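Local coordinates for nitronate monooxygenase family protein (Pseudomonas aeruginosa, PDB 4QIT), which uses FMN and molecular oxygen to denitrify alkyl nitronates oxidatively, with the toxin propionate 3-nitronate as its best and presumed physiological substrate, at residues M244-V249 with E262-P267; R340-P343 with R349-V352; V276-R281 with L286-F291. The protein carries 1 engineered substitution. All coordinates share one frame; numbering follows the deposited sequence.

In this TIM-barrel enzyme, interaction 1 lies at the FMN phosphate, and interactions 2 and 3 touch it from two neighbouring parts of the chain. Along the chain they close in the order 1, 3, 2. Interaction 1 starts at the end of the last barrel strand, 241-244. Interaction 2, centred about 13 Å away, ties the approach of C-terminal helix 344-355 to that helix, and the two join through the Lys265 to Glu341 salt bridge and through Leu351 packed on Met244 and Phe248. Interaction 3 lies about 17 Å from interaction 1, around the antiparallel strands 273-275 and 283-285, and meets it where Leu286 touches Ala263. Interactions 2 and 3, about 29 Å apart between centres, do not touch.

Interaction 1 of 3, residues M244-V249 with E262-P267; sequences MGTAFV and EALKGP. With FMN (flavin mononucleotide), chain C.
Phosphate oxygen O3P of FMN is gripped twice by one residue, Thr246, whose methyl side also faces Leu264 of the second segment. Thr246 OG1 lies only 2.5 Å from FMN O3P, a short bond, while the backbone Thr246 N donates to the same FMN O3P over 2.9 Å. The threonine hydroxyl can reach the phosphate because it sits beside its own backbone N (chi1 -59°), so that both donors converge from the turn after strand 241-244. Gly333 N is also hydrogen-bonded to this OG1 and probably helps to fix it. A neighbouring oxygen is held by the preceding residue: Gly245 N to FMN O1P is 2.9 Å and nearly straight, at 170°. The glycine also lies close against the ribityl chain, its CA 3.4 Å from FMN O4'.

Behind this polar end the contact turns apolar. Leu264, on helix 258-265, sends one methyl forward: its CD2 meets Val249 CG1 at 3.7 Å, the two branched side chains crossing obliquely. Its other methyl, CD1, approaches Thr246 CG2 more loosely, at 4.4 Å. The leucine thus backs the phosphate-holding turn from the side remote from the cofactor, and all three touching residues are buried. The two backbone N-H groups and the hydroxyl, all aimed at the phosphate, would be expected to help stabilise its charge. With Gly224 N, which follows strand 219-222, also bonded to FMN, this is the standard phosphate-binding site of FMN-dependent TIM barrels, built from the ends of the last two barrel strands.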
ATOM      1  N   MET A 244      -7.475  -1.885 -14.722  1.00  8.33           N
ATOM      2  CA  MET A 244      -8.361  -2.449 -13.708  1.00  7.24           C
ATOM      3  C   MET A 244      -8.558  -3.935 -13.952  1.00  8.11           C
ATOM      4  O   MET A 244      -9.019  -4.328 -15.023  1.00  9.82           O
ATOM      5  CB  MET A 244      -9.719  -1.725 -13.750  1.00  7.89           C
ATOM      6  CG  MET A 244      -9.628  -0.255 -13.355  1.00  9.60           C
ATOM      7  SD  MET A 244     -11.118   0.695 -13.710  1.00 10.29           S
ATOM      8  CE  MET A 244     -12.252  -0.057 -12.557  1.00 10.86           C
ATOM      9  N   GLY A 245      -8.193  -4.756 -12.969  1.00  7.93           N
ATOM     10  CA  GLY A 245      -8.340  -6.194 -13.082  1.00  9.24           C
ATOM     11  C   GLY A 245      -9.514  -6.716 -12.267  1.00  8.98           C
ATOM     12  O   GLY A 245     -10.487  -7.246 -12.814  1.00  9.15           O
ATOM     13  N   THR A 246      -9.419  -6.559 -10.949  1.00  7.73           N
ATOM     14  CA  THR A 246     -10.423  -7.107 -10.037  1.00  8.12           C
ATOM     15  C   THR A 246     -11.845  -6.691 -10.422  1.00  9.20           C
ATOM     16  O   THR A 246     -12.774  -7.500 -10.361  1.00  9.88           O
ATOM     17  CB  THR A 246     -10.115  -6.680  -8.594  1.00  7.73           C
ATOM     18  OG1 THR A 246      -8.808  -7.151  -8.249  1.00  9.84           O
ATOM     19  CG2 THR A 246     -11.121  -7.270  -7.615  1.00  9.92           C
ATOM     20  N   ALA A 247     -12.002  -5.449 -10.871  1.00  8.05           N
ATOM     21  CA  ALA A 247     -13.328  -4.947 -11.268  1.00  8.39           C
ATOM     22  C   ALA A 247     -13.986  -5.762 -12.386  1.00 10.48           C
ATOM     23  O   ALA A 247     -15.225  -5.790 -12.479  1.00 10.95           O
ATOM     24  CB  ALA A 247     -13.249  -3.493 -11.664  1.00  8.95           C
ATOM     25  N   PHE A 248     -13.180  -6.425 -13.219  1.00 10.22           N
ATOM     26  CA  PHE A 248     -13.712  -7.169 -14.366  1.00  9.01           C
ATOM     27  C   PHE A 248     -13.826  -8.671 -14.130  1.00  9.98           C
ATOM     28  O   PHE A 248     -14.339  -9.393 -14.984  1.00 10.71           O
ATOM     29  CB  PHE A 248     -12.909  -6.887 -15.647  1.00  9.38           C
ATOM     30  CG  PHE A 248     -13.119  -5.500 -16.195  1.00  9.39           C
ATOM     31  CD1 PHE A 248     -14.183  -5.232 -17.045  1.00  9.73           C
ATOM     32  CD2 PHE A 248     -12.283  -4.462 -15.823  1.00 10.84           C
ATOM     33  CE1 PHE A 248     -14.398  -3.959 -17.549  1.00 11.42           C
ATOM     34  CE2 PHE A 248     -12.484  -3.181 -16.318  1.00 11.72           C
ATOM     35  CZ  PHE A 248     -13.553  -2.930 -17.177  1.00 11.73           C
ATOM     36  N   VAL A 249     -13.368  -9.145 -12.974  1.00 10.16           N
ATOM     37  CA  VAL A 249     -13.370 -10.583 -12.698  1.00 10.70           C
ATOM     38  C   VAL A 249     -14.772 -11.200 -12.715  1.00  9.87           C
ATOM     39  O   VAL A 249     -14.982 -12.286 -13.267  1.00 10.81           O
ATOM     40  CB  VAL A 249     -12.647 -10.904 -11.372  1.00  9.60           C
ATOM     41  CG1 VAL A 249     -12.831 -12.364 -11.002  1.00 12.68           C
ATOM     42  CG2 VAL A 249     -11.155 -10.575 -11.506  1.00 12.94           C
ATOM     43  N   GLU A 262     -18.149 -16.762  -6.463  1.00 13.00           N
ATOM     44  CA  GLU A 262     -18.747 -16.845  -5.126  1.00 14.22           C
ATOM     45  C   GLU A 262     -17.815 -16.266  -4.051  1.00 12.74           C
ATOM     46  O   GLU A 262     -18.256 -15.516  -3.177  1.00 14.04           O
ATOM     47  CB  GLU A 262     -19.096 -18.296  -4.788  1.00 16.14           C
ATOM     48  CG  GLU A 262     -19.431 -18.547  -3.338  1.00 25.19           C
ATOM     49  CD  GLU A 262     -19.726 -20.010  -3.050  1.00 32.83           C
ATOM     50  OE1 GLU A 262     -18.867 -20.872  -3.350  1.00 33.54           O
ATOM     51  OE2 GLU A 262     -20.822 -20.296  -2.522  1.00 38.93           O
ATOM     52  N   ALA A 263     -16.533 -16.621  -4.128  1.00 11.18           N
ATOM     53  CA  ALA A 263     -15.519 -16.128  -3.197  1.00 12.47           C
ATOM     54  C   ALA A 263     -15.437 -14.603  -3.225  1.00 12.54           C
ATOM     55  O   ALA A 263     -15.423 -13.948  -2.176  1.00 12.59           O
ATOM     56  CB  ALA A 263     -14.165 -16.722  -3.543  1.00 12.05           C
ATOM     57  N   LEU A 264     -15.385 -14.044  -4.429  1.00 11.71           N
ATOM     58  CA  LEU A 264     -15.197 -12.608  -4.591  1.00 12.76           C
ATOM     59  C   LEU A 264     -16.466 -11.824  -4.230  1.00 14.67           C
ATOM     60  O   LEU A 264     -16.385 -10.680  -3.779  1.00 15.09           O
ATOM     61  CB  LEU A 264     -14.703 -12.294  -6.011  1.00 13.04           C
ATOM     62  CG  LEU A 264     -14.427 -10.836  -6.377  1.00 14.78           C
ATOM     63  CD1 LEU A 264     -13.427 -10.215  -5.392  1.00 14.89           C
ATOM     64  CD2 LEU A 264     -13.901 -10.782  -7.797  1.00 14.43           C
ATOM     65  N   LYS A 265     -17.634 -12.440  -4.406  1.00 12.97           N
ATOM     66  CA  LYS A 265     -18.889 -11.790  -4.029  1.00 16.29           C
ATOM     67  C   LYS A 265     -19.182 -11.810  -2.525  1.00 17.76           C
ATOM     68  O   LYS A 265     -19.910 -10.949  -2.028  1.00 21.02           O
ATOM     69  CB  LYS A 265     -20.071 -12.381  -4.809  1.00 15.12           C
ATOM     70  CG  LYS A 265     -20.143 -11.883  -6.240  1.00 17.17           C
ATOM     71  CD  LYS A 265     -21.446 -12.268  -6.916  1.00 24.95           C
ATOM     72  CE  LYS A 265     -21.425 -13.709  -7.389  1.00 25.12           C
ATOM     73  NZ  LYS A 265     -22.593 -14.005  -8.278  1.00 29.82           N
ATOM     74  N   GLY A 266     -18.607 -12.769  -1.801  1.00 15.42           N
ATOM     75  CA  GLY A 266     -18.960 -12.982  -0.406  1.00 15.71           C
ATOM     76  C   GLY A 266     -18.019 -12.343   0.593  1.00 16.09           C
ATOM     77  O   GLY A 266     -17.242 -11.449   0.239  1.00 15.64           O
ATOM     78  N   PRO A 267     -18.076 -12.803   1.851  1.00 13.92           N
ATOM     79  CA  PRO A 267     -17.333 -12.144   2.930  1.00 15.80           C
ATOM     80  C   PRO A 267     -15.810 -12.264   2.814  1.00 13.93           C
ATOM     81  O   PRO A 267     -15.095 -11.470   3.413  1.00 16.30           O
ATOM     82  CB  PRO A 267     -17.840 -12.846   4.197  1.00 20.41           C
ATOM     83  CG  PRO A 267     -18.388 -14.159   3.723  1.00 20.29           C
ATOM     84  CD  PRO A 267     -18.896 -13.932   2.332  1.00 16.98           C
TER
HETATM   85  N1  FMN C 401      -0.890  -8.707 -14.799  1.00 26.23           N
HETATM   86  C2  FMN C 401      -0.127  -9.207 -15.847  1.00 22.75           C
HETATM   87  O2  FMN C 401       0.781  -8.522 -16.301  1.00 31.43           O
HETATM   88  N3  FMN C 401      -0.387 -10.439 -16.404  1.00 21.59           N
HETATM   89  C4  FMN C 401      -1.411 -11.199 -15.881  1.00 21.28           C
HETATM   90  O4  FMN C 401      -1.673 -12.310 -16.335  1.00 20.96           O
HETATM   91  C4A FMN C 401      -2.166 -10.711 -14.830  1.00 27.42           C
HETATM   92  N5  FMN C 401      -3.174 -11.495 -14.334  1.00 27.68           N
HETATM   93  C5A FMN C 401      -3.964 -11.045 -13.305  1.00 23.83           C
HETATM   94  C6  FMN C 401      -4.982 -11.869 -12.846  1.00 22.71           C
HETATM   95  C7  FMN C 401      -5.811 -11.458 -11.823  1.00 21.93           C
HETATM   96  C7M FMN C 401      -6.904 -12.397 -11.399  1.00 23.97           C
HETATM   97  C8  FMN C 401      -5.608 -10.212 -11.229  1.00 21.00           C
HETATM   98  C8M FMN C 401      -6.491  -9.760 -10.102  1.00 22.62           C
HETATM   99  C9  FMN C 401      -4.577  -9.386 -11.692  1.00 23.22           C
HETATM  100  C9A FMN C 401      -3.745  -9.795 -12.741  1.00 24.50           C
HETATM  101  N10 FMN C 401      -2.713  -8.993 -13.231  1.00 25.57           N
HETATM  102  C10 FMN C 401      -1.919  -9.461 -14.275  1.00 24.26           C
HETATM  103  C1' FMN C 401      -2.436  -7.647 -12.612  1.00 23.08           C
HETATM  104  C2' FMN C 401      -3.135  -6.503 -13.327  1.00 23.73           C
HETATM  105  O2' FMN C 401      -2.461  -6.223 -14.527  1.00 23.23           O
HETATM  106  C3' FMN C 401      -3.120  -5.238 -12.480  1.00 20.65           C
HETATM  107  O3' FMN C 401      -1.845  -4.980 -11.932  1.00 19.08           O
HETATM  108  C4' FMN C 401      -4.083  -5.442 -11.332  1.00 18.01           C
HETATM  109  O4' FMN C 401      -5.196  -6.197 -11.776  1.00 20.42           O
HETATM  110  C5' FMN C 401      -4.573  -4.084 -10.861  1.00 17.85           C
HETATM  111  O5' FMN C 401      -5.112  -4.322  -9.597  1.00 10.56           O
HETATM  112  P   FMN C 401      -6.684  -4.375  -9.357  1.00  7.93           P
HETATM  113  O1P FMN C 401      -7.386  -3.621 -10.456  1.00 10.49           O
HETATM  114  O2P FMN C 401      -6.927  -3.808  -7.992  1.00  8.78           O
HETATM  115  O3P FMN C 401      -7.037  -5.823  -9.431  1.00 10.36           O

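Interaction 2 of 3, residues R340-P343 with R349-V352; sequences RELP and RTLV
Arg340 reaches over from the loop that precedes helix 344-355 and lays its guanidinium against Thr350 and Leu351, two consecutive residues of that helix. Pro343 occupies the N-cap position of this C-terminal helix of the TIM barrel, and the loop residues just before it pack on the side of a later turn of the same helix. The helix in turn lies against the outside of the barrel, where Leu351 touches Ile21 of strand 21-23.

The closer part of the contact is the guanidinium end. Arg340 NH1 comes within 3.6 Å of Thr350 CG2, and the methyls of both helix residues meet the flat group obliquely. A bend at chi3 (-87°) turns the guanidinium toward the helix, where its charge is met by other groups: NH1 forms a salt bridge with Glu354, one turn further along, and NH2 is hydrogen-bonded to the carbonyl of Met226. These two anchors probably fix the rotation of the guanidinium, so that the methyls lean on a group already held in place.

Toward solvent the fit slackens. Leu342, partly exposed, brings its CD1 no nearer than 4.3 Å to Thr350 OG1, and that hydroxyl is engaged within its own helix by the carbonyl of Glu346. Such a division leaves Thr350 CG2 to face the arginine while OG1 turns back along the helix. No hydrogen bond crosses between the segments themselves. On the buried flank, Leu351 CD2 stands 3.8 Å from Arg340 NH2.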
ATOM      1  N   ARG A 340     -18.323  -5.429  -8.510  1.00 11.55           N
ATOM      2  CA  ARG A 340     -19.676  -5.481  -9.047  1.00 12.64           C
ATOM      3  C   ARG A 340     -19.721  -6.576 -10.101  1.00 13.68           C
ATOM      4  O   ARG A 340     -18.692  -6.921 -10.695  1.00 14.24           O
ATOM      5  CB  ARG A 340     -20.054  -4.148  -9.686  1.00 13.67           C
ATOM      6  CG  ARG A 340     -20.241  -3.023  -8.689  1.00 14.26           C
ATOM      7  CD  ARG A 340     -20.514  -1.692  -9.373  1.00 13.98           C
ATOM      8  NE  ARG A 340     -19.293  -0.965  -9.725  1.00 13.75           N
ATOM      9  CZ  ARG A 340     -19.283   0.293 -10.148  1.00 18.06           C
ATOM     10  NH1 ARG A 340     -20.420   0.967 -10.284  1.00 16.02           N
ATOM     11  NH2 ARG A 340     -18.133   0.881 -10.431  1.00 13.51           N
ATOM     12  N   GLU A 341     -20.919  -7.109 -10.336  1.00 12.36           N
ATOM     13  CA  GLU A 341     -21.142  -8.172 -11.317  1.00 13.07           C
ATOM     14  C   GLU A 341     -21.999  -7.633 -12.453  1.00 12.58           C
ATOM     15  O   GLU A 341     -23.225  -7.539 -12.318  1.00 15.52           O
ATOM     16  CB  GLU A 341     -21.845  -9.368 -10.667  1.00 14.21           C
ATOM     17  CG  GLU A 341     -22.116 -10.528 -11.631  1.00 15.62           C
ATOM     18  CD  GLU A 341     -22.694 -11.743 -10.935  1.00 24.53           C
ATOM     19  OE1 GLU A 341     -23.340 -11.579  -9.879  1.00 26.10           O
ATOM     20  OE2 GLU A 341     -22.501 -12.870 -11.438  1.00 33.28           O
ATOM     21  N   LEU A 342     -21.358  -7.274 -13.564  1.00 11.11           N
ATOM     22  CA  LEU A 342     -22.056  -6.693 -14.709  1.00 11.48           C
ATOM     23  C   LEU A 342     -21.454  -7.218 -16.001  1.00 12.60           C
ATOM     24  O   LEU A 342     -20.284  -7.573 -16.030  1.00 12.15           O
ATOM     25  CB  LEU A 342     -21.901  -5.173 -14.695  1.00 12.99           C
ATOM     26  CG  LEU A 342     -22.441  -4.373 -13.512  1.00 14.23           C
ATOM     27  CD1 LEU A 342     -21.935  -2.940 -13.586  1.00 15.74           C
ATOM     28  CD2 LEU A 342     -23.958  -4.380 -13.522  1.00 18.44           C
ATOM     29  N   PRO A 343     -22.248  -7.274 -17.085  1.00 12.22           N
ATOM     30  CA  PRO A 343     -21.654  -7.485 -18.411  1.00 10.87           C
ATOM     31  C   PRO A 343     -20.559  -6.448 -18.624  1.00 12.22           C
ATOM     32  O   PRO A 343     -20.721  -5.291 -18.217  1.00 12.64           O
ATOM     33  CB  PRO A 343     -22.827  -7.223 -19.366  1.00 12.91           C
ATOM     34  CG  PRO A 343     -24.037  -7.566 -18.556  1.00 12.40           C
ATOM     35  CD  PRO A 343     -23.718  -7.125 -17.149  1.00 11.99           C
ATOM     36  N   ARG A 349     -19.228   1.184 -19.572  1.00 13.91           N
ATOM     37  CA  ARG A 349     -20.175   2.294 -19.664  1.00 14.71           C
ATOM     38  C   ARG A 349     -20.373   2.975 -18.306  1.00 13.81           C
ATOM     39  O   ARG A 349     -20.343   4.209 -18.199  1.00 13.51           O
ATOM     40  CB  ARG A 349     -21.513   1.735 -20.164  1.00 17.88           C
ATOM     41  CG  ARG A 349     -22.381   2.663 -20.991  1.00 35.24           C
ATOM     42  CD  ARG A 349     -23.557   1.878 -21.585  1.00 30.00           C
ATOM     43  NE  ARG A 349     -23.085   0.767 -22.398  1.00 26.09           N
ATOM     44  CZ  ARG A 349     -23.472  -0.504 -22.282  1.00 21.57           C
ATOM     45  NH1 ARG A 349     -24.370  -0.880 -21.381  1.00 23.78           N
ATOM     46  NH2 ARG A 349     -22.948  -1.410 -23.093  1.00 18.27           N
ATOM     47  N   THR A 350     -20.568   2.160 -17.276  1.00 12.97           N
ATOM     48  CA  THR A 350     -20.814   2.648 -15.927  1.00 12.82           C
ATOM     49  C   THR A 350     -19.608   3.406 -15.374  1.00 13.09           C
ATOM     50  O   THR A 350     -19.753   4.469 -14.763  1.00 12.84           O
ATOM     51  CB  THR A 350     -21.198   1.488 -14.990  1.00 13.53           C
ATOM     52  OG1 THR A 350     -22.407   0.867 -15.467  1.00 14.88           O
ATOM     53  CG2 THR A 350     -21.426   1.996 -13.581  1.00 14.79           C
ATOM     54  N   LEU A 351     -18.417   2.856 -15.589  1.00 11.14           N
ATOM     55  CA  LEU A 351     -17.185   3.533 -15.199  1.00 11.60           C
ATOM     56  C   LEU A 351     -17.024   4.887 -15.875  1.00 12.71           C
ATOM     57  O   LEU A 351     -16.581   5.849 -15.242  1.00 13.03           O
ATOM     58  CB  LEU A 351     -15.978   2.649 -15.500  1.00 11.12           C
ATOM     59  CG  LEU A 351     -15.893   1.368 -14.659  1.00  9.17           C
ATOM     60  CD1 LEU A 351     -14.802   0.484 -15.223  1.00 11.29           C
ATOM     61  CD2 LEU A 351     -15.621   1.682 -13.192  1.00 11.67           C
ATOM     62  N   VAL A 352     -17.386   4.971 -17.151  1.00 11.22           N
ATOM     63  CA  VAL A 352     -17.314   6.245 -17.866  1.00 12.87           C
ATOM     64  C   VAL A 352     -18.301   7.269 -17.303  1.00 14.64           C
ATOM     65  O   VAL A 352     -17.960   8.442 -17.139  1.00 15.45           O
ATOM     66  CB  VAL A 352     -17.544   6.056 -19.380  1.00 13.24           C
ATOM     67  CG1 VAL A 352     -17.661   7.409 -20.085  1.00 18.03           C
ATOM     68  CG2 VAL A 352     -16.409   5.219 -19.973  1.00 15.24           C
TER

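Interaction 3 of 3, residues V276-R281 with L286-F291; sequences VTMSGR and LPNRMF
A type I beta turn with an Asx turn inside it closes against the loop joining the antiparallel strands 273-275 and 283-285, and Met290 of the turn meets Thr277 and Met278 of the loop. The single hydrogen bond across the contact runs from Thr277 OG1 to Met290 O, 2.7 Å. The donor approaches at a C=O angle of 150°, tilted somewhat from the carbonyl plane. At chi1 49° the hydroxyl lies between the threonine's own N and carbonyl carbon, which directs it toward the turn; Thr275 OG1 is a further partner of the same oxygen.

The turn that presents this carbonyl is braced from within. Phe291 N bonds to Asn288 O at 3.0 Å, and Asn288 OD1 takes Met290 N from above its amide plane, while the side-chain ND2 of Asn288 is hydrogen-bonded to the carbonyl of Ala328.

Beside the polar link, two methionines cross at about a right angle. Met278, bent at both chi2 and chi3, folds its terminus toward the turn: Met278 CE rests 3.6 Å from Met290 CB and 3.5 Å from Phe291 CE1, meeting the ring obliquely. One face of that ring is already covered by Pro287 CA, 3.4 Å above its centre. In exchange, Met290 sends its CE back to within 3.4 Å of Thr277 O.

Met278 also touches Trp331, which lines the nitroethane pocket, and its side chain is about 7 Å from the bound nitroethane. The chemistry implies a division of labour: one directed hydrogen bond probably helps to set how the turn meets the loop, while thioether chains fill the interface, and Met278, as a second-shell neighbour of the nitroethane pocket, is consistent with a link between this contact and the site.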
ATOM      1  N   VAL A 276       3.838 -15.973  -1.569  1.00 12.37           N
ATOM      2  CA  VAL A 276       4.817 -16.480  -2.525  1.00 11.38           C
ATOM      3  C   VAL A 276       4.707 -17.991  -2.700  1.00 10.69           C
ATOM      4  O   VAL A 276       5.342 -18.555  -3.585  1.00 12.36           O
ATOM      5  CB  VAL A 276       6.275 -16.157  -2.125  1.00 11.57           C
ATOM      6  CG1 VAL A 276       6.472 -14.662  -2.007  1.00 15.84           C
ATOM      7  CG2 VAL A 276       6.671 -16.895  -0.837  1.00 13.98           C
ATOM      8  N   THR A 277       3.900 -18.644  -1.868  1.00 11.69           N
ATOM      9  CA  THR A 277       3.854 -20.113  -1.876  1.00 12.86           C
ATOM     10  C   THR A 277       2.938 -20.697  -2.957  1.00 13.30           C
ATOM     11  O   THR A 277       3.033 -21.882  -3.290  1.00 14.69           O
ATOM     12  CB  THR A 277       3.492 -20.680  -0.490  1.00 12.09           C
ATOM     13  OG1 THR A 277       2.334 -20.009   0.018  1.00 14.57           O
ATOM     14  CG2 THR A 277       4.658 -20.483   0.481  1.00 14.22           C
ATOM     15  N   MET A 278       2.058 -19.871  -3.506  1.00 12.77           N
ATOM     16  CA  MET A 278       1.204 -20.288  -4.614  1.00 12.34           C
ATOM     17  C   MET A 278       1.993 -20.485  -5.909  1.00 14.18           C
ATOM     18  O   MET A 278       1.853 -21.506  -6.586  1.00 13.26           O
ATOM     19  CB  MET A 278       0.085 -19.255  -4.831  1.00 14.09           C
ATOM     20  CG  MET A 278      -0.925 -19.614  -5.925  1.00 15.31           C
ATOM     21  SD  MET A 278      -2.301 -20.634  -5.361  1.00 14.13           S
ATOM     22  CE  MET A 278      -3.142 -19.469  -4.285  1.00 16.05           C
ATOM     23  N   SER A 279       2.833 -19.518  -6.263  1.00 11.65           N
ATOM     24  CA  SER A 279       3.434 -19.528  -7.589  1.00 14.35           C
ATOM     25  C   SER A 279       4.947 -19.419  -7.579  1.00 13.37           C
ATOM     26  O   SER A 279       5.585 -19.650  -8.601  1.00 15.30           O
ATOM     27  CB  SER A 279       2.881 -18.371  -8.408  1.00 14.84           C
ATOM     28  OG  SER A 279       3.416 -17.149  -7.924  1.00 12.90           O
ATOM     29  N   GLY A 280       5.511 -19.017  -6.442  1.00 13.20           N
ATOM     30  CA  GLY A 280       6.934 -18.748  -6.340  1.00 13.29           C
ATOM     31  C   GLY A 280       7.277 -17.275  -6.502  1.00 14.73           C
ATOM     32  O   GLY A 280       8.439 -16.883  -6.368  1.00 15.19           O
ATOM     33  N   ARG A 281       6.264 -16.460  -6.791  1.00 10.86           N
ATOM     34  CA  ARG A 281       6.425 -15.006  -6.899  1.00  9.81           C
ATOM     35  C   ARG A 281       5.292 -14.351  -6.127  1.00 10.87           C
ATOM     36  O   ARG A 281       4.149 -14.820  -6.170  1.00 11.67           O
ATOM     37  CB  ARG A 281       6.374 -14.542  -8.361  1.00 10.30           C
ATOM     38  CG  ARG A 281       7.711 -14.034  -8.915  1.00 12.33           C
ATOM     39  CD  ARG A 281       7.535 -13.548 -10.346  1.00 11.73           C
ATOM     40  NE  ARG A 281       8.717 -12.864 -10.877  1.00 11.25           N
ATOM     41  CZ  ARG A 281       9.000 -11.582 -10.667  1.00 10.45           C
ATOM     42  NH1 ARG A 281       8.206 -10.843  -9.908  1.00 11.61           N
ATOM     43  NH2 ARG A 281      10.093 -11.041 -11.205  1.00 12.40           N
ATOM     44  N   LEU A 286      -7.327 -13.808  -2.434  1.00  8.94           N
ATOM     45  CA  LEU A 286      -8.147 -14.161  -1.274  1.00  8.71           C
ATOM     46  C   LEU A 286      -7.505 -15.371  -0.594  1.00  9.93           C
ATOM     47  O   LEU A 286      -7.442 -16.456  -1.177  1.00 10.69           O
ATOM     48  CB  LEU A 286      -9.579 -14.487  -1.732  1.00  8.11           C
ATOM     49  CG  LEU A 286     -10.245 -13.428  -2.616  1.00  7.46           C
ATOM     50  CD1 LEU A 286     -11.600 -13.880  -3.146  1.00 11.43           C
ATOM     51  CD2 LEU A 286     -10.416 -12.130  -1.865  1.00 11.08           C
ATOM     52  N   PRO A 287      -7.000 -15.192   0.633  1.00  9.25           N
ATOM     53  CA  PRO A 287      -6.175 -16.236   1.257  1.00  8.22           C
ATOM     54  C   PRO A 287      -6.923 -17.547   1.499  1.00  9.55           C
ATOM     55  O   PRO A 287      -8.109 -17.580   1.856  1.00 11.62           O
ATOM     56  CB  PRO A 287      -5.722 -15.602   2.585  1.00 11.31           C
ATOM     57  CG  PRO A 287      -6.651 -14.449   2.800  1.00 13.96           C
ATOM     58  CD  PRO A 287      -7.081 -13.969   1.456  1.00  9.24           C
ATOM     59  N   ASN A 288      -6.202 -18.637   1.280  1.00  9.32           N
ATOM     60  CA  ASN A 288      -6.738 -19.973   1.483  1.00 10.80           C
ATOM     61  C   ASN A 288      -5.607 -20.903   1.913  1.00 12.30           C
ATOM     62  O   ASN A 288      -4.590 -20.444   2.419  1.00 11.97           O
ATOM     63  CB  ASN A 288      -7.473 -20.467   0.233  1.00 11.13           C
ATOM     64  CG  ASN A 288      -6.580 -20.541  -0.996  1.00 11.59           C
ATOM     65  OD1 ASN A 288      -5.351 -20.577  -0.904  1.00 10.49           O
ATOM     66  ND2 ASN A 288      -7.211 -20.588  -2.165  1.00 10.98           N
ATOM     67  N   ARG A 289      -5.756 -22.206   1.684  1.00 13.45           N
ATOM     68  CA  ARG A 289      -4.752 -23.150   2.178  1.00 14.50           C
ATOM     69  C   ARG A 289      -3.397 -23.064   1.466  1.00 15.99           C
ATOM     70  O   ARG A 289      -2.377 -23.509   2.009  1.00 16.13           O
ATOM     71  CB  ARG A 289      -5.313 -24.578   2.177  1.00 12.14           C
ATOM     72  CG  ARG A 289      -6.544 -24.708   3.060  1.00 15.53           C
ATOM     73  CD  ARG A 289      -7.050 -26.139   3.121  1.00 17.08           C
ATOM     74  NE  ARG A 289      -6.074 -27.044   3.723  1.00 18.01           N
ATOM     75  CZ  ARG A 289      -6.196 -28.368   3.711  1.00 17.87           C
ATOM     76  NH1 ARG A 289      -7.241 -28.923   3.126  1.00 20.73           N
ATOM     77  NH2 ARG A 289      -5.268 -29.129   4.272  1.00 20.75           N
ATOM     78  N   MET A 290      -3.371 -22.460   0.279  1.00 12.94           N
ATOM     79  CA  MET A 290      -2.103 -22.221  -0.403  1.00 14.45           C
ATOM     80  C   MET A 290      -1.336 -21.010   0.115  1.00 16.95           C
ATOM     81  O   MET A 290      -0.221 -20.757  -0.340  1.00 17.92           O
ATOM     82  CB  MET A 290      -2.296 -22.090  -1.917  1.00 16.52           C
ATOM     83  CG  MET A 290      -2.509 -23.405  -2.636  1.00 18.12           C
ATOM     84  SD  MET A 290      -1.245 -24.638  -2.220  1.00 16.11           S
ATOM     85  CE  MET A 290       0.293 -23.764  -2.559  1.00 13.18           C
ATOM     86  N   PHE A 291      -1.916 -20.271   1.059  1.00 13.08           N
ATOM     87  CA  PHE A 291      -1.272 -19.071   1.601  1.00 14.01           C
ATOM     88  C   PHE A 291      -0.640 -19.401   2.947  1.00 17.67           C
ATOM     89  O   PHE A 291      -1.247 -19.186   4.000  1.00 24.04           O
ATOM     90  CB  PHE A 291      -2.292 -17.942   1.816  1.00 12.25           C
ATOM     91  CG  PHE A 291      -2.766 -17.258   0.553  1.00 10.59           C
ATOM     92  CD1 PHE A 291      -3.421 -17.967  -0.451  1.00 10.56           C
ATOM     93  CD2 PHE A 291      -2.638 -15.877   0.418  1.00  9.33           C
ATOM     94  CE1 PHE A 291      -3.903 -17.320  -1.582  1.00 10.60           C
ATOM     95  CE2 PHE A 291      -3.117 -15.224  -0.705  1.00 10.88           C
ATOM     96  CZ  PHE A 291      -3.745 -15.946  -1.710  1.00 10.96           C
TER